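Acetylornithine aminotransferase (PDB 2EH6) catalyses the pyridoxal-phosphate-dependent transfer of an amino group from N(2)-acetyl-L-ornithine to 2-oxoglutarate, a step of arginine biosynthesis. Local coordinates at residues R107-D112 with E256-S261. Residues are numbered along the deposited sequence; the frame is centred on the assembly and turned at random.
Sequences RKYWRD and EEVAQS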
loop_
_atom_site.group_PDB
_atom_site.type_symbol
_atom_site.label_atom_id
_atom_site.label_comp_id
_atom_site.label_asym_id
_atom_site.label_seq_id
_atom_site.Cartn_x
_atom_site.Cartn_y
_atom_site.Cartn_z
ATOM N N ARG A 107 -10.199 -14.958 8.523
ATOM C CA ARG A 107 -11.650 -14.963 8.672
ATOM C C ARG A 107 -12.314 -15.830 7.614
ATOM O O ARG A 107 -13.177 -16.649 7.934
ATOM C CB ARG A 107 -12.220 -13.542 8.608
ATOM C CG ARG A 107 -12.131 -12.807 9.931
ATOM C CD ARG A 107 -12.896 -11.501 9.927
ATOM N NE ARG A 107 -12.909 -10.911 11.266
ATOM C CZ ARG A 107 -13.393 -9.708 11.556
ATOM N NH1 ARG A 107 -13.913 -8.946 10.598
ATOM N NH2 ARG A 107 -13.350 -9.261 12.805
ATOM N N LYS A 108 -11.913 -15.665 6.356
ATOM C CA LYS A 108 -12.510 -16.458 5.292
ATOM C C LYS A 108 -12.182 -17.940 5.458
ATOM O O LYS A 108 -13.001 -18.807 5.135
ATOM C CB LYS A 108 -12.049 -15.974 3.917
ATOM C CG LYS A 108 -12.752 -16.692 2.787
ATOM C CD LYS A 108 -12.626 -15.968 1.471
ATOM C CE LYS A 108 -13.400 -16.696 0.389
ATOM N NZ LYS A 108 -12.899 -18.096 0.215
ATOM N N TYR A 109 -10.994 -18.224 5.981
ATOM C CA TYR A 109 -10.567 -19.600 6.205
ATOM C C TYR A 109 -11.616 -20.371 7.009
ATOM O O TYR A 109 -12.066 -21.444 6.596
ATOM C CB TYR A 109 -9.243 -19.618 6.966
ATOM C CG TYR A 109 -8.802 -20.998 7.397
ATOM C CD1 TYR A 109 -8.424 -21.956 6.460
ATOM C CD2 TYR A 109 -8.755 -21.343 8.747
ATOM C CE1 TYR A 109 -8.004 -23.225 6.855
ATOM C CE2 TYR A 109 -8.338 -22.612 9.155
ATOM C CZ TYR A 109 -7.964 -23.544 8.203
ATOM O OH TYR A 109 -7.549 -24.797 8.599
ATOM N N TRP A 110 -11.998 -19.815 8.156
ATOM C CA TRP A 110 -12.981 -20.448 9.029
ATOM C C TRP A 110 -14.377 -20.469 8.423
ATOM O O TRP A 110 -15.160 -21.376 8.701
ATOM C CB TRP A 110 -13.000 -19.755 10.394
ATOM C CG TRP A 110 -11.737 -19.969 11.172
ATOM C CD1 TRP A 110 -10.852 -19.012 11.581
ATOM C CD2 TRP A 110 -11.207 -21.223 11.623
ATOM N NE1 TRP A 110 -9.805 -19.592 12.258
ATOM C CE2 TRP A 110 -9.999 -20.947 12.299
ATOM C CE3 TRP A 110 -11.639 -22.555 11.522
ATOM C CZ2 TRP A 110 -9.214 -21.955 12.873
ATOM C CZ3 TRP A 110 -10.856 -23.559 12.093
ATOM C CH2 TRP A 110 -9.658 -23.250 12.761
ATOM N N ARG A 111 -14.691 -19.477 7.597
ATOM C CA ARG A 111 -15.990 -19.428 6.938
ATOM C C ARG A 111 -16.082 -20.559 5.921
ATOM O O ARG A 111 -17.131 -21.198 5.781
ATOM C CB ARG A 111 -16.192 -18.084 6.230
ATOM C CG ARG A 111 -16.539 -16.937 7.162
ATOM C CD ARG A 111 -17.999 -16.995 7.593
ATOM N NE ARG A 111 -18.909 -16.563 6.532
ATOM C CZ ARG A 111 -19.146 -15.292 6.213
ATOM N NH1 ARG A 111 -18.542 -14.312 6.872
ATOM N NH2 ARG A 111 -19.994 -14.997 5.235
ATOM N N ASP A 112 -14.990 -20.812 5.207
ATOM C CA ASP A 112 -14.985 -21.902 4.233
ATOM C C ASP A 112 -15.190 -23.260 4.909
ATOM O O ASP A 112 -15.659 -24.224 4.315
ATOM C CB ASP A 112 -13.635 -21.899 3.506
ATOM C CG ASP A 112 -13.505 -20.659 2.633
ATOM O OD1 ASP A 112 -14.523 -20.218 2.099
ATOM O OD2 ASP A 112 -12.388 -20.174 2.461
ATOM N N GLU A 256 -0.150 -23.974 2.954
ATOM C CA GLU A 256 -1.083 -24.489 1.950
ATOM C C GLU A 256 -2.567 -24.543 2.290
ATOM O O GLU A 256 -3.403 -24.048 1.531
ATOM C CB GLU A 256 -0.657 -25.897 1.532
ATOM C CG GLU A 256 0.559 -25.971 0.648
ATOM C CD GLU A 256 0.311 -25.412 -0.734
ATOM O OE1 GLU A 256 -0.859 -25.348 -1.167
ATOM O OE2 GLU A 256 1.299 -25.051 -1.396
ATOM N N GLU A 257 -2.902 -25.168 3.413
ATOM C CA GLU A 257 -4.301 -25.309 3.791
ATOM C C GLU A 257 -5.045 -24.001 4.018
ATOM O O GLU A 257 -6.211 -23.879 3.650
ATOM C CB GLU A 257 -4.435 -26.178 5.038
ATOM C CG GLU A 257 -5.872 -26.292 5.506
ATOM C CD GLU A 257 -6.017 -27.114 6.754
ATOM O OE1 GLU A 257 -5.113 -27.052 7.615
ATOM O OE2 GLU A 257 -7.044 -27.810 6.881
ATOM N N VAL A 258 -4.388 -23.028 4.633
ATOM C CA VAL A 258 -5.045 -21.752 4.875
ATOM C C VAL A 258 -5.102 -20.954 3.570
ATOM O O VAL A 258 -6.135 -20.376 3.230
ATOM C CB VAL A 258 -4.305 -20.946 5.965
ATOM C CG1 VAL A 258 -5.008 -19.618 6.207
ATOM C CG2 VAL A 258 -4.258 -21.751 7.257
ATOM N N ALA A 259 -3.997 -20.954 2.832
ATOM C CA ALA A 259 -3.907 -20.228 1.570
ATOM C C ALA A 259 -5.033 -20.566 0.603
ATOM O O ALA A 259 -5.418 -19.742 -0.230
ATOM C CB ALA A 259 -2.560 -20.501 0.911
ATOM N N GLN A 260 -5.559 -21.781 0.715
ATOM C CA GLN A 260 -6.637 -22.229 -0.158
ATOM C C GLN A 260 -7.821 -21.278 -0.165
ATOM O O GLN A 260 -8.461 -21.092 -1.195
ATOM C CB GLN A 260 -7.123 -23.626 0.265
ATOM C CG GLN A 260 -6.071 -24.724 0.195
ATOM C CD GLN A 260 -5.508 -24.913 -1.202
ATOM O OE1 GLN A 260 -6.244 -25.202 -2.147
ATOM N NE2 GLN A 260 -4.191 -24.749 -1.340
ATOM N N SER A 261 -8.110 -20.678 0.986
ATOM C CA SER A 261 -9.243 -19.770 1.123
ATOM C C SER A 261 -9.202 -18.500 0.285
ATOM O O SER A 261 -10.229 -17.855 0.092
ATOM C CB SER A 261 -9.447 -19.404 2.591
ATOM O OG SER A 261 -9.914 -20.526 3.321
#
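In the large-domain architecture of class-III aminotransferases, the last turns of helix 95-112 meet the short helix 256-259 that follows strand 250-255 of the central mixed sheet, and the junction is made by S261 lodging between K108, Y109 and D112. The example illustrates how a lysine and an aspartate one helical turn apart can hold a passing loop at two points. K108 NZ donates to S261 O over 2.7 Å, in the carbonyl plane and on a lone pair. The same ammonium, brought round by a bend at the last torsion (chi4 -59°), forms a salt bridge with D112 OD2 at 3.1 Å, using the syn lone pair of D112 OD2. The anti lone pair of D112 OD2 is left for S261 OG, which donates to it over 2.6 Å. Beside this polar corner, V258 CG2 lies over one face of the Y109 ring, a CH-pi contact 4.2 Å from the centroid. Y109 OH comes within 3.3 Å of E257 CD, but the angle to E257 OE1 is poor for a hydrogen bond; ring and carboxylate planes stand 80° apart, and E257 OE1 forms a salt bridge with R255 NH1. With K108 replaced by an alanine, S261 O would probably lose the N-H bond described here and the D112 carboxylate its lysine partner. One oxygen, D112 OD2, thus accepts from two donors, and the two bonds to S261 are likely to fix both its hydroxyl and its carbonyl against the helix.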